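Local coordinates for protein putative alpha KG dependent 2,4-D dioxygenase (Burkholderia xenovorans, PDB 5J92) that binds an iron(II) ion and probably acts as a 2-oxoglutarate-dependent dioxygenase of the TfdA/TauD family, at residues P131-F136 against T290-T295; G146-F151 against S253-V258; E170-H175 against H203-T208; Y176-S181 against K196-C201; R23-D28 against F53-I58. All coordinates share one frame; numbering follows the deposited sequence.

Interaction 1: residues P131-F136 against T290-T295; sequences PARYSF and TLDDRT
Arg133 and Thr290 owe their reach to their first torsions. Arg133 holds CG anti to its own backbone N (chi1 -176°) and bends at chi3, which carries the guanidinium across to Asp292; Thr290 places OG1 between its N and carbonyl carbon (chi1 59°), facing the backbone of Tyr134. The arginine grips side-on, NE and NH2 both giving to Asp292 OD1, with NE at 3.0 Å from that oxygen. OD1 lies in the guanidinium plane, yet the two flat groups stand 81° apart and the carboxylate is met on its anti side. Arg294 takes the syn side of the same carboxylate, NE to OD1 and NH2 to OD2, making a three-residue salt-bridge network. Over one face of the Arg133 guanidinium sits Leu291 O.

The backbones form the edge of the larger sheet of the double-stranded beta-helix (cupin) core, where strand 132-139 runs antiparallel to strand 284-291. Ala132 and Leu291 are a non-hydrogen-bonded pair, flanked by Asp292 N to Pro131 O at 2.8 Å and Arg133 N to Thr290 O at 2.6 Å. Tyr134 O is held twice: by Thr290 N, and by Thr290 OG1, which donates to a lone pair at 2.9 Å from that oxygen. Thr290 CG2 meets the ring edge of Phe136, 3.8 Å from CE1. Ser135 OG is hydrogen-bonded to the iron ligand Asp124, whose side chain lies about 4 Å from that of Ala132.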
# COMPACT_ATOMS: atom_id res chain seq x y z
N PRO A 131 20.60 -6.61 12.01
CA PRO A 131 19.55 -5.61 12.19
C PRO A 131 19.31 -5.30 13.67
O PRO A 131 20.00 -5.79 14.56
CB PRO A 131 18.31 -6.27 11.57
CG PRO A 131 18.84 -7.46 10.81
CD PRO A 131 20.05 -7.89 11.56
N ALA A 132 18.29 -4.47 13.90
CA ALA A 132 17.95 -4.04 15.24
C ALA A 132 17.27 -5.16 16.01
O ALA A 132 16.62 -6.03 15.43
CB ALA A 132 17.01 -2.83 15.20
N ARG A 133 17.45 -5.14 17.33
CA ARG A 133 16.66 -6.00 18.20
C ARG A 133 15.47 -5.18 18.70
O ARG A 133 14.46 -5.07 18.02
CB ARG A 133 17.50 -6.55 19.35
CG ARG A 133 16.77 -7.54 20.25
CD ARG A 133 17.72 -8.17 21.25
NE ARG A 133 18.65 -9.10 20.60
CZ ARG A 133 19.73 -9.61 21.18
NH1 ARG A 133 20.03 -9.29 22.43
NH2 ARG A 133 20.50 -10.45 20.50
N TYR A 134 15.61 -4.55 19.86
CA TYR A 134 14.60 -3.64 20.39
C TYR A 134 14.93 -2.21 20.01
O TYR A 134 16.10 -1.79 20.07
CB TYR A 134 14.51 -3.74 21.91
CG TYR A 134 14.13 -5.11 22.45
CD1 TYR A 134 12.80 -5.50 22.50
CD2 TYR A 134 15.10 -6.00 22.91
CE1 TYR A 134 12.44 -6.73 23.00
CE2 TYR A 134 14.75 -7.24 23.41
CZ TYR A 134 13.41 -7.60 23.45
OH TYR A 134 13.02 -8.82 23.95
N SER A 135 13.91 -1.45 19.64
CA SER A 135 14.02 -0.01 19.50
C SER A 135 13.25 0.66 20.63
O SER A 135 12.29 0.09 21.17
CB SER A 135 13.48 0.46 18.14
OG SER A 135 14.29 -0.04 17.07
N PHE A 136 13.69 1.86 21.02
CA PHE A 136 13.12 2.60 22.14
C PHE A 136 12.87 4.04 21.73
O PHE A 136 13.73 4.67 21.10
CB PHE A 136 14.06 2.58 23.36
CG PHE A 136 14.52 1.21 23.77
CD1 PHE A 136 15.52 0.55 23.07
CD2 PHE A 136 13.96 0.58 24.88
CE1 PHE A 136 15.95 -0.71 23.44
CE2 PHE A 136 14.37 -0.68 25.27
CZ PHE A 136 15.38 -1.33 24.56
N THR A 290 18.98 -1.12 19.95
CA THR A 290 19.87 -2.24 20.22
C THR A 290 19.93 -3.11 18.98
O THR A 290 18.98 -3.18 18.19
CB THR A 290 19.38 -3.07 21.42
OG1 THR A 290 18.06 -3.56 21.15
CG2 THR A 290 19.37 -2.21 22.68
N LEU A 291 21.07 -3.79 18.81
CA LEU A 291 21.31 -4.67 17.68
C LEU A 291 21.07 -6.12 18.07
O LEU A 291 21.30 -6.52 19.21
CB LEU A 291 22.74 -4.50 17.16
CG LEU A 291 22.99 -3.11 16.59
CD1 LEU A 291 24.42 -2.96 16.10
CD2 LEU A 291 22.01 -2.90 15.44
N ASP A 292 20.62 -6.91 17.09
CA ASP A 292 20.22 -8.30 17.33
C ASP A 292 21.43 -9.24 17.21
O ASP A 292 21.48 -10.13 16.38
CB ASP A 292 19.10 -8.69 16.37
CG ASP A 292 18.44 -10.01 16.74
OD1 ASP A 292 18.56 -10.43 17.90
OD2 ASP A 292 17.78 -10.61 15.86
N ASP A 293 22.41 -9.01 18.07
CA ASP A 293 23.64 -9.81 18.08
C ASP A 293 23.37 -11.05 18.92
O ASP A 293 23.35 -10.99 20.15
CB ASP A 293 24.79 -8.99 18.64
CG ASP A 293 26.14 -9.68 18.49
OD1 ASP A 293 26.19 -10.91 18.29
OD2 ASP A 293 27.15 -8.97 18.59
N ARG A 294 23.16 -12.19 18.26
CA ARG A 294 22.80 -13.41 18.99
C ARG A 294 23.94 -13.95 19.84
O ARG A 294 23.69 -14.84 20.67
CB ARG A 294 22.30 -14.48 18.01
CG ARG A 294 21.04 -14.08 17.23
CD ARG A 294 19.79 -14.11 18.10
NE ARG A 294 18.62 -13.53 17.40
CZ ARG A 294 17.67 -14.24 16.79
NH1 ARG A 294 17.71 -15.57 16.77
NH2 ARG A 294 16.68 -13.61 16.18
N THR A 295 25.17 -13.45 19.69
CA THR A 295 26.27 -13.84 20.57
C THR A 295 26.41 -12.95 21.79
O THR A 295 27.19 -13.27 22.70
CB THR A 295 27.61 -13.83 19.81
OG1 THR A 295 28.07 -12.49 19.63
CG2 THR A 295 27.47 -14.51 18.45

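Interaction 2: residues G146-F151 against S253-V258; sequences GGQTQF and SHEWSV
Gln148 and Glu255 run side by side with their ends pointing the same way, the amide and carboxylate planes 83° apart. Both chains bend at chi2, and NE2 of Gln148 gives a nearly straight bond to Glu255 OE2 at 2.9 Å, meeting it on the syn side while OE2 stays close to the amide plane. Trp256 is turned otherwise: it presents its indole edge to Thr149. Its NE1 donates to Thr149 OG1 over 2.9 Å with the oxygen in the ring plane, the two side chains meeting at a slant. Thr149 has OG1 anti to its carbonyl carbon (chi1 -53°), which sets the hydroxyl against that edge. One face of the indole is covered by His254 CD2, 3.7 Å above the plane and over its centre.

Between these side chains the strands pair antiparallel. His254 N binds Thr149 O at 2.7 Å, whereas the return bond from Thr149 N to His254 O is weak at 3.4 Å. Gln150 and Ser253 form the next, non-hydrogen-bonded pair, with Gln150 NE2 reaching Ser253 OG at 3.3 Å; Gln150 OE1 is taken by Arg272.

Strand 149-153 is the middle of the smaller three-stranded sheet of the cupin fold, between 251-254 and 269-273, the last carrying the iron ligand His271. Phe151, His254 and Trp256 all pack on Val262 of strand 261-265 in the larger sheet.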
# COMPACT_ATOMS: atom_id res chain seq x y z
N GLY A 146 -2.69 13.53 15.26
CA GLY A 146 -1.82 12.67 14.48
C GLY A 146 -0.55 12.33 15.23
O GLY A 146 -0.47 12.41 16.46
N GLY A 147 0.48 11.94 14.47
CA GLY A 147 1.75 11.62 15.08
C GLY A 147 1.80 10.29 15.79
O GLY A 147 2.73 10.05 16.57
N GLN A 148 0.83 9.41 15.53
CA GLN A 148 0.86 8.08 16.11
C GLN A 148 2.04 7.29 15.57
O GLN A 148 2.56 7.56 14.49
CB GLN A 148 -0.44 7.33 15.79
CG GLN A 148 -1.72 8.01 16.32
CD GLN A 148 -2.27 9.05 15.35
OE1 GLN A 148 -1.62 9.41 14.36
NE2 GLN A 148 -3.46 9.57 15.65
N THR A 149 2.48 6.33 16.34
CA THR A 149 3.34 5.27 15.83
C THR A 149 2.47 4.01 15.75
O THR A 149 1.76 3.69 16.70
CB THR A 149 4.56 5.02 16.71
OG1 THR A 149 5.25 6.25 16.94
CG2 THR A 149 5.53 4.06 16.02
N GLN A 150 2.49 3.36 14.59
CA GLN A 150 1.68 2.18 14.35
C GLN A 150 2.57 0.95 14.24
O GLN A 150 3.70 1.04 13.76
CB GLN A 150 0.83 2.34 13.08
CG GLN A 150 -0.09 3.55 13.13
CD GLN A 150 -1.11 3.58 11.99
OE1 GLN A 150 -0.85 3.10 10.88
NE2 GLN A 150 -2.28 4.16 12.27
N PHE A 151 2.05 -0.18 14.71
CA PHE A 151 2.81 -1.42 14.79
C PHE A 151 2.00 -2.54 14.16
O PHE A 151 0.83 -2.72 14.51
CB PHE A 151 3.18 -1.77 16.24
CG PHE A 151 4.01 -0.72 16.91
CD1 PHE A 151 5.39 -0.74 16.79
CD2 PHE A 151 3.41 0.31 17.65
CE1 PHE A 151 6.18 0.24 17.39
CE2 PHE A 151 4.18 1.29 18.26
CZ PHE A 151 5.58 1.25 18.13
N SER A 253 -2.30 1.02 16.70
CA SER A 253 -1.94 2.43 16.53
C SER A 253 -1.74 3.06 17.91
O SER A 253 -2.68 3.12 18.72
CB SER A 253 -3.02 3.16 15.74
OG SER A 253 -2.65 4.51 15.48
N HIS A 254 -0.52 3.50 18.20
CA HIS A 254 -0.24 4.02 19.53
C HIS A 254 -0.50 5.52 19.57
O HIS A 254 0.19 6.30 18.89
CB HIS A 254 1.20 3.72 19.95
CG HIS A 254 1.49 4.14 21.36
ND1 HIS A 254 0.91 3.52 22.45
CD2 HIS A 254 2.25 5.15 21.85
CE1 HIS A 254 1.33 4.11 23.56
NE2 HIS A 254 2.15 5.10 23.22
N GLU A 255 -1.48 5.92 20.38
CA GLU A 255 -1.71 7.33 20.70
C GLU A 255 -0.74 7.74 21.80
O GLU A 255 -0.85 7.26 22.94
CB GLU A 255 -3.15 7.58 21.12
CG GLU A 255 -4.18 7.37 20.01
CD GLU A 255 -4.11 8.45 18.94
OE1 GLU A 255 -3.48 9.51 19.18
OE2 GLU A 255 -4.68 8.24 17.86
N TRP A 256 0.19 8.62 21.48
CA TRP A 256 1.27 8.96 22.39
C TRP A 256 0.78 9.79 23.57
O TRP A 256 -0.12 10.62 23.44
CB TRP A 256 2.36 9.73 21.65
CG TRP A 256 3.23 8.85 20.84
CD1 TRP A 256 3.09 8.52 19.52
CD2 TRP A 256 4.39 8.17 21.30
NE1 TRP A 256 4.11 7.68 19.13
CE2 TRP A 256 4.92 7.44 20.21
CE3 TRP A 256 5.04 8.09 22.55
CZ2 TRP A 256 6.06 6.65 20.32
CZ3 TRP A 256 6.19 7.32 22.65
CH2 TRP A 256 6.68 6.60 21.53
N SER A 257 1.39 9.55 24.73
CA SER A 257 1.27 10.44 25.87
C SER A 257 2.67 10.94 26.21
O SER A 257 3.67 10.27 25.95
CB SER A 257 0.68 9.71 27.10
OG SER A 257 -0.65 9.30 26.87
N VAL A 258 2.72 12.13 26.81
CA VAL A 258 4.01 12.71 27.18
C VAL A 258 4.75 11.76 28.11
O VAL A 258 4.18 11.23 29.07
CB VAL A 258 3.82 14.10 27.80
CG1 VAL A 258 5.10 14.57 28.50
CG2 VAL A 258 3.42 15.11 26.72

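Interaction 3: residues E170-H175 against H203-T208; sequences EGLSCH and HELVRT
Strands 173-176 and 201-208 run antiparallel here, as the two middle strands of a four-stranded antiparallel sheet set apart from the iron-binding cupin core. Cys174 and His203 form a hydrogen-bonded pair: Cys174 N gives to His203 O at 2.9 Å, and His203 N returns a bond to Cys174 O at 3.2 Å. Ser173 and Glu204 follow as a non-hydrogen-bonded pair whose side chains diverge, and Leu205 N closes the pattern with a bond to Leu172 O at 2.8 Å. Strand 201-208 is broken at Leu205, and past this point the backbones separate: the CA atoms of Glu170 and Val206 are 6.6 Å apart.

Among the side chains, Leu205 does most of the packing. Its CG lies anti to the backbone N (chi1 -179°), and its two methyls divide the work: CD1 rests 3.9 Å from Cys174 SG, while CD2 comes 4.3 Å from Leu172 CB. All three side chains turn to helix 231-245, where they touch Leu237, Leu238 and Leu241. Ser173 leans the other way, its OG lying alongside CA and CG of Glu204. On the face shared with Cys174, His203 sends NE2 to Leu128 O and meets the ring of Tyr176 edge-to-face. Glu170 comes near Val206 CG2 with its OE2, but its carboxylate is held by Lys215 and Tyr158. Where direct pairing stops, a water fills in for it, donating to Leu172 O at 2.7 Å and accepting from Val206 N at 3.0 Å.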
# COMPACT_ATOMS: atom_id res chain seq x y z
N GLU A 170 7.45 -20.36 2.65
CA GLU A 170 8.30 -21.27 3.41
C GLU A 170 9.68 -21.43 2.76
O GLU A 170 9.79 -21.87 1.61
CB GLU A 170 7.61 -22.64 3.52
CG GLU A 170 7.93 -23.39 4.80
CD GLU A 170 7.57 -22.59 6.05
OE1 GLU A 170 8.23 -22.79 7.09
OE2 GLU A 170 6.61 -21.76 6.01
N GLY A 171 10.72 -21.06 3.50
CA GLY A 171 12.09 -21.23 3.06
C GLY A 171 12.64 -20.14 2.15
O GLY A 171 13.78 -20.25 1.70
N LEU A 172 11.87 -19.11 1.86
CA LEU A 172 12.36 -18.05 0.99
C LEU A 172 13.28 -17.11 1.76
O LEU A 172 13.19 -16.96 2.98
CB LEU A 172 11.19 -17.25 0.41
CG LEU A 172 10.20 -17.94 -0.53
CD1 LEU A 172 9.23 -16.91 -1.03
CD2 LEU A 172 10.92 -18.64 -1.70
N SER A 173 14.16 -16.45 1.01
CA SER A 173 14.95 -15.35 1.51
C SER A 173 14.73 -14.15 0.59
O SER A 173 14.38 -14.30 -0.58
CB SER A 173 16.45 -15.70 1.59
OG SER A 173 16.67 -16.68 2.58
N CYS A 174 14.94 -12.96 1.15
CA CYS A 174 14.70 -11.72 0.43
C CYS A 174 15.94 -10.85 0.43
O CYS A 174 16.80 -10.97 1.30
CB CYS A 174 13.56 -10.92 1.06
SG CYS A 174 11.96 -11.68 0.89
N HIS A 175 15.99 -9.95 -0.56
CA HIS A 175 17.00 -8.91 -0.65
C HIS A 175 16.54 -7.68 0.12
O HIS A 175 15.39 -7.25 -0.05
CB HIS A 175 17.26 -8.53 -2.11
CG HIS A 175 17.80 -9.64 -2.96
ND1 HIS A 175 19.13 -10.00 -2.95
CD2 HIS A 175 17.21 -10.41 -3.91
CE1 HIS A 175 19.33 -10.96 -3.83
NE2 HIS A 175 18.19 -11.24 -4.43
N HIS A 203 18.14 -11.72 4.11
CA HIS A 203 17.60 -12.33 5.32
C HIS A 203 16.50 -13.31 4.93
O HIS A 203 15.81 -13.12 3.92
CB HIS A 203 17.00 -11.29 6.29
CG HIS A 203 17.97 -10.27 6.78
ND1 HIS A 203 19.05 -10.59 7.57
CD2 HIS A 203 18.01 -8.93 6.61
CE1 HIS A 203 19.74 -9.49 7.85
NE2 HIS A 203 19.12 -8.46 7.28
N GLU A 204 16.31 -14.34 5.76
CA GLU A 204 15.23 -15.28 5.57
C GLU A 204 13.88 -14.61 5.80
O GLU A 204 13.72 -13.82 6.73
CB GLU A 204 15.39 -16.47 6.52
CG GLU A 204 16.58 -17.37 6.18
CD GLU A 204 16.76 -18.50 7.17
OE1 GLU A 204 15.95 -18.59 8.12
OE2 GLU A 204 17.72 -19.29 7.00
N LEU A 205 12.89 -14.99 5.00
CA LEU A 205 11.58 -14.36 5.07
C LEU A 205 10.75 -14.86 6.25
O LEU A 205 10.01 -14.07 6.85
CB LEU A 205 10.81 -14.58 3.75
CG LEU A 205 9.41 -13.95 3.64
CD1 LEU A 205 9.45 -12.41 3.77
CD2 LEU A 205 8.75 -14.36 2.35
N VAL A 206 10.87 -16.13 6.62
CA VAL A 206 10.10 -16.67 7.74
C VAL A 206 11.03 -16.79 8.94
O VAL A 206 11.98 -17.59 8.93
CB VAL A 206 9.45 -18.02 7.39
CG1 VAL A 206 8.72 -18.58 8.61
CG2 VAL A 206 8.50 -17.85 6.22
N ARG A 207 10.77 -15.99 9.96
CA ARG A 207 11.58 -15.94 11.17
C ARG A 207 10.99 -16.82 12.26
O ARG A 207 9.79 -17.06 12.31
CB ARG A 207 11.69 -14.51 11.70
CG ARG A 207 11.74 -13.43 10.62
CD ARG A 207 12.15 -12.11 11.24
NE ARG A 207 13.55 -12.16 11.65
CZ ARG A 207 14.27 -11.13 12.07
NH1 ARG A 207 15.54 -11.31 12.40
NH2 ARG A 207 13.73 -9.92 12.16
N THR A 208 11.86 -17.25 13.17
CA THR A 208 11.45 -17.91 14.40
C THR A 208 12.01 -17.13 15.58
O THR A 208 13.22 -16.97 15.71
CB THR A 208 11.92 -19.36 14.45
OG1 THR A 208 11.36 -20.07 13.34
CG2 THR A 208 11.48 -20.00 15.74
O HOH W 1 12.03 -18.34 4.96

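Interaction 4: residues Y176-S181 against K196-C201; sequences YDIMAS and KALAPC
Tyr176 and Cys201 make an antiparallel hydrogen-bonded pair, each N meeting the other's O at 2.9 Å, with a helix following on one side and preceding on the other. This is the end of the strand pairing in the four-stranded sheet: strand 173-176 leads into helix 178-184, and helix 192-197 leads back into strand 201-208. Asp177 is the N-cap of the outgoing helix, its OD1 accepting from Ala180 N at 3.2 Å with the donor well above the carboxylate plane.

The carboxylate of Asp177, anti to the backbone N (chi1 -175°), also lies alongside the ring of Pro200, pointing the same way, with Pro200 CG 3.6 Å from Asp177 CG. Further out, Leu198 faces the first turn. Its CB packs 3.7 Å from Ile178 CG2 as the two side chains cross, and its CD1 meets the methyl end of Met179. The Tyr176 ring leads away from Cys201, and its OH is hydrogen-bonded to Tyr218 O. Two waters gather at Leu198 O, one of them also near Asp177 OD1; the other lies 2.8 Å from Leu198 O and accepts from Ile178 N at 3.0 Å.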
# COMPACT_ATOMS: atom_id res chain seq x y z
N TYR A 176 17.42 -7.11 0.96
CA TYR A 176 17.13 -5.90 1.72
C TYR A 176 18.16 -4.84 1.33
O TYR A 176 19.36 -5.13 1.32
CB TYR A 176 17.15 -6.17 3.23
CG TYR A 176 16.09 -7.17 3.70
CD1 TYR A 176 16.25 -8.54 3.46
CD2 TYR A 176 14.96 -6.75 4.41
CE1 TYR A 176 15.29 -9.46 3.88
CE2 TYR A 176 13.99 -7.68 4.84
CZ TYR A 176 14.16 -9.01 4.57
OH TYR A 176 13.21 -9.93 4.98
N ASP A 177 17.69 -3.63 0.99
CA ASP A 177 18.48 -2.67 0.22
C ASP A 177 18.04 -1.25 0.58
O ASP A 177 17.05 -0.75 0.03
CB ASP A 177 18.29 -2.96 -1.27
CG ASP A 177 19.15 -2.11 -2.18
OD1 ASP A 177 19.78 -1.13 -1.73
OD2 ASP A 177 19.16 -2.44 -3.39
N ILE A 178 18.81 -0.57 1.45
CA ILE A 178 18.37 0.74 1.93
C ILE A 178 18.36 1.76 0.80
O ILE A 178 17.46 2.61 0.73
CB ILE A 178 19.25 1.20 3.11
CG1 ILE A 178 18.71 2.49 3.73
CG2 ILE A 178 20.72 1.35 2.71
CD1 ILE A 178 17.31 2.39 4.28
N MET A 179 19.32 1.68 -0.12
CA MET A 179 19.39 2.66 -1.20
C MET A 179 18.21 2.49 -2.15
O MET A 179 17.66 3.48 -2.65
CB MET A 179 20.72 2.54 -1.94
CG MET A 179 21.93 2.92 -1.11
SD MET A 179 21.76 4.55 -0.35
CE MET A 179 23.02 4.50 0.92
N ALA A 180 17.78 1.25 -2.38
CA ALA A 180 16.59 1.03 -3.19
C ALA A 180 15.34 1.58 -2.50
O ALA A 180 14.49 2.20 -3.16
CB ALA A 180 16.43 -0.45 -3.49
N SER A 181 15.21 1.38 -1.18
CA SER A 181 14.01 1.88 -0.50
C SER A 181 14.01 3.40 -0.43
O SER A 181 12.96 4.04 -0.55
CB SER A 181 13.89 1.28 0.91
OG SER A 181 14.91 1.78 1.78
N LYS A 196 28.60 1.74 -0.25
CA LYS A 196 29.41 0.57 0.03
C LYS A 196 29.21 0.09 1.47
O LYS A 196 29.04 -1.11 1.71
CB LYS A 196 30.89 0.86 -0.24
N ALA A 197 29.20 1.02 2.43
CA ALA A 197 29.03 0.62 3.83
C ALA A 197 27.68 -0.03 4.06
O ALA A 197 27.54 -0.89 4.94
CB ALA A 197 29.20 1.84 4.75
N LEU A 198 26.66 0.36 3.29
CA LEU A 198 25.31 -0.14 3.46
C LEU A 198 24.90 -1.00 2.27
O LEU A 198 23.76 -0.96 1.81
CB LEU A 198 24.33 1.02 3.66
CG LEU A 198 24.67 1.96 4.82
CD1 LEU A 198 23.72 3.16 4.89
CD2 LEU A 198 24.65 1.21 6.14
N ALA A 199 25.84 -1.80 1.77
CA ALA A 199 25.54 -2.66 0.63
C ALA A 199 24.36 -3.57 0.96
O ALA A 199 24.15 -3.94 2.12
CB ALA A 199 26.77 -3.49 0.26
N PRO A 200 23.56 -3.94 -0.05
CA PRO A 200 22.38 -4.78 0.22
C PRO A 200 22.77 -6.11 0.85
O PRO A 200 23.87 -6.62 0.65
CB PRO A 200 21.77 -4.98 -1.18
CG PRO A 200 22.27 -3.81 -1.98
CD PRO A 200 23.62 -3.48 -1.45
N CYS A 201 21.84 -6.66 1.63
CA CYS A 201 22.07 -7.94 2.29
C CYS A 201 20.85 -8.83 2.08
O CYS A 201 19.90 -8.46 1.37
CB CYS A 201 22.37 -7.75 3.78
SG CYS A 201 21.04 -6.98 4.72
O HOH W 2 22.05 -0.34 -0.48
O HOH W 3 21.22 -2.09 2.36

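Interaction 5: residues R23-D28 against F53-I58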
# COMPACT_ATOMS: atom_id res chain seq x y z
N ARG A 23 1.03 -2.04 28.36
CA ARG A 23 1.68 -1.15 29.30
C ARG A 23 2.24 -1.94 30.48
O ARG A 23 1.68 -2.95 30.91
CB ARG A 23 0.70 -0.09 29.82
CG ARG A 23 0.41 1.01 28.78
CD ARG A 23 -0.52 2.11 29.31
NE ARG A 23 -0.58 3.23 28.37
CZ ARG A 23 -1.32 3.24 27.27
NH1 ARG A 23 -2.10 2.20 26.97
NH2 ARG A 23 -1.31 4.30 26.47
N ILE A 24 3.37 -1.47 30.99
CA ILE A 24 3.99 -2.05 32.17
C ILE A 24 4.09 -0.93 33.19
O ILE A 24 4.82 0.04 32.99
CB ILE A 24 5.37 -2.64 31.86
CG1 ILE A 24 5.19 -3.86 30.96
CG2 ILE A 24 6.05 -3.04 33.14
CD1 ILE A 24 6.46 -4.42 30.44
N HIS A 25 3.29 -1.04 34.23
CA HIS A 25 3.19 -0.01 35.25
C HIS A 25 4.15 -0.32 36.38
O HIS A 25 4.67 -1.43 36.49
CB HIS A 25 1.77 0.07 35.81
CG HIS A 25 0.73 0.31 34.77
ND1 HIS A 25 0.53 1.55 34.20
CD2 HIS A 25 -0.20 -0.51 34.22
CE1 HIS A 25 -0.46 1.48 33.32
NE2 HIS A 25 -0.91 0.24 33.31
N GLY A 26 4.37 0.67 37.23
CA GLY A 26 5.04 0.45 38.50
C GLY A 26 6.54 0.36 38.44
O GLY A 26 7.16 -0.05 39.43
N LEU A 27 7.15 0.74 37.32
CA LEU A 27 8.60 0.76 37.15
C LEU A 27 9.12 2.19 37.17
O LEU A 27 8.49 3.10 36.61
CB LEU A 27 9.00 0.08 35.84
CG LEU A 27 8.71 -1.41 35.76
CD1 LEU A 27 9.40 -2.00 34.52
CD2 LEU A 27 9.14 -2.15 37.01
N ASP A 28 10.25 2.39 37.85
CA ASP A 28 10.99 3.65 37.83
C ASP A 28 12.28 3.39 37.06
O ASP A 28 13.27 2.94 37.64
CB ASP A 28 11.25 4.16 39.24
CG ASP A 28 12.12 5.42 39.26
OD1 ASP A 28 12.38 6.01 38.19
OD2 ASP A 28 12.52 5.82 40.38
N PHE A 53 6.03 1.97 28.74
CA PHE A 53 6.27 2.32 30.13
C PHE A 53 5.83 3.76 30.35
O PHE A 53 6.52 4.70 29.91
CB PHE A 53 7.75 2.14 30.49
CG PHE A 53 8.29 0.76 30.17
CD1 PHE A 53 8.79 0.48 28.90
CD2 PHE A 53 8.31 -0.24 31.13
CE1 PHE A 53 9.28 -0.78 28.59
CE2 PHE A 53 8.81 -1.50 30.83
CZ PHE A 53 9.30 -1.77 29.56
N PRO A 54 4.67 4.00 30.96
CA PRO A 54 4.17 5.38 31.07
C PRO A 54 5.01 6.23 32.01
O PRO A 54 5.64 5.74 32.95
CB PRO A 54 2.75 5.20 31.64
CG PRO A 54 2.38 3.76 31.35
CD PRO A 54 3.70 3.01 31.44
N ARG A 55 5.02 7.53 31.73
CA ARG A 55 5.47 8.56 32.68
C ARG A 55 6.90 8.29 33.18
O ARG A 55 7.17 8.23 34.38
CB ARG A 55 4.47 8.68 33.84
CG ARG A 55 3.08 9.13 33.38
CD ARG A 55 1.98 8.97 34.44
NE ARG A 55 1.45 7.60 34.52
CZ ARG A 55 0.47 7.11 33.76
NH1 ARG A 55 0.07 5.85 33.91
NH2 ARG A 55 -0.12 7.88 32.85
N GLN A 56 7.82 8.15 32.23
CA GLN A 56 9.23 7.91 32.53
C GLN A 56 9.98 9.22 32.30
O GLN A 56 10.41 9.52 31.18
CB GLN A 56 9.79 6.78 31.68
CG GLN A 56 9.19 5.42 31.97
CD GLN A 56 9.37 4.99 33.41
OE1 GLN A 56 10.43 5.20 34.00
NE2 GLN A 56 8.33 4.41 33.99
N TYR A 57 10.16 10.00 33.36
CA TYR A 57 10.88 11.27 33.29
C TYR A 57 12.38 11.01 33.50
O TYR A 57 12.96 11.34 34.54
CB TYR A 57 10.32 12.26 34.30
CG TYR A 57 8.99 12.85 33.88
CD1 TYR A 57 7.80 12.16 34.10
CD2 TYR A 57 8.92 14.09 33.26
CE1 TYR A 57 6.58 12.68 33.71
CE2 TYR A 57 7.70 14.63 32.87
CZ TYR A 57 6.54 13.92 33.10
OH TYR A 57 5.32 14.44 32.71
N ILE A 58 13.00 10.42 32.49
CA ILE A 58 14.40 10.03 32.56
C ILE A 58 15.22 10.77 31.51
O ILE A 58 14.71 11.14 30.44
CB ILE A 58 14.56 8.51 32.38
CG1 ILE A 58 14.04 8.09 31.01
CG2 ILE A 58 13.79 7.78 33.48
CD1 ILE A 58 14.23 6.65 30.71
O HOH W 4 1.90 3.77 35.00
O HOH W 5 10.34 6.84 36.26
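Gln56 crosses to the backbone of Leu27 with its side-chain amide, just past the two parallel strands, 21-25 and 50-53, of a beta-alpha-beta crossover in the larger cupin sheet. From CB the side chain starts with CG anti to the carbonyl carbon (chi1 -66°) and bends at chi2, which turns CD back toward Leu27, 3.8 Å from its O. At the tip the amide splits its duties. NE2 gives a nearly straight bond to Leu27 O at 2.9 Å; the acceptor lies in the amide plane, although NE2 stands well above the plane of that carbonyl. The same NE2 makes a weak bond to Pro54 O within its own loop. OE1 accepts from Leu29 N and from a water that also donates to Asp28 OD1, and Asp28 has Ser30 as a further partner.

Beside the amide, Phe53 and Ile24 lie side by side, pointing the same way. CE2 of Phe53 is 3.8 Å from Ile24 CB, and Leu27 CD1 comes equally close to the same CE2. Helix 35-47, the connection of the crossover, covers this cluster, Ile41 touching both Leu27 and Phe53. Pro54 CG touches both Arg23 CD and the ring of His25, whose NE2 binds Glu14. A water in the plane of the histidine ring sits 2.7 Å from His25 ND1 and accepts from Arg55 NH1 at 3.0 Å.

How the interactions relate
From the N terminus, interaction 5 closes first, joining strand 21-25 to the loop after strand 50-53, and it is complete before any other opens. Interaction 1 then opens at 131-136 and closes last at 290-295, enclosing the rest. Within it, interaction 2 spans 146-151 to 253-258 and in turn contains interaction 3, which contains interaction 4; none cross. Interactions 1 and 5 belong to the larger sheet, interaction 2 to the smaller one, and 3 and 4 to the separate four-stranded sheet and its helices. Interactions 3 and 4 share two continuous runs of chain, Pro131 touches His203 between 1 and 3, and His254 meets Arg23 between 2 and 5.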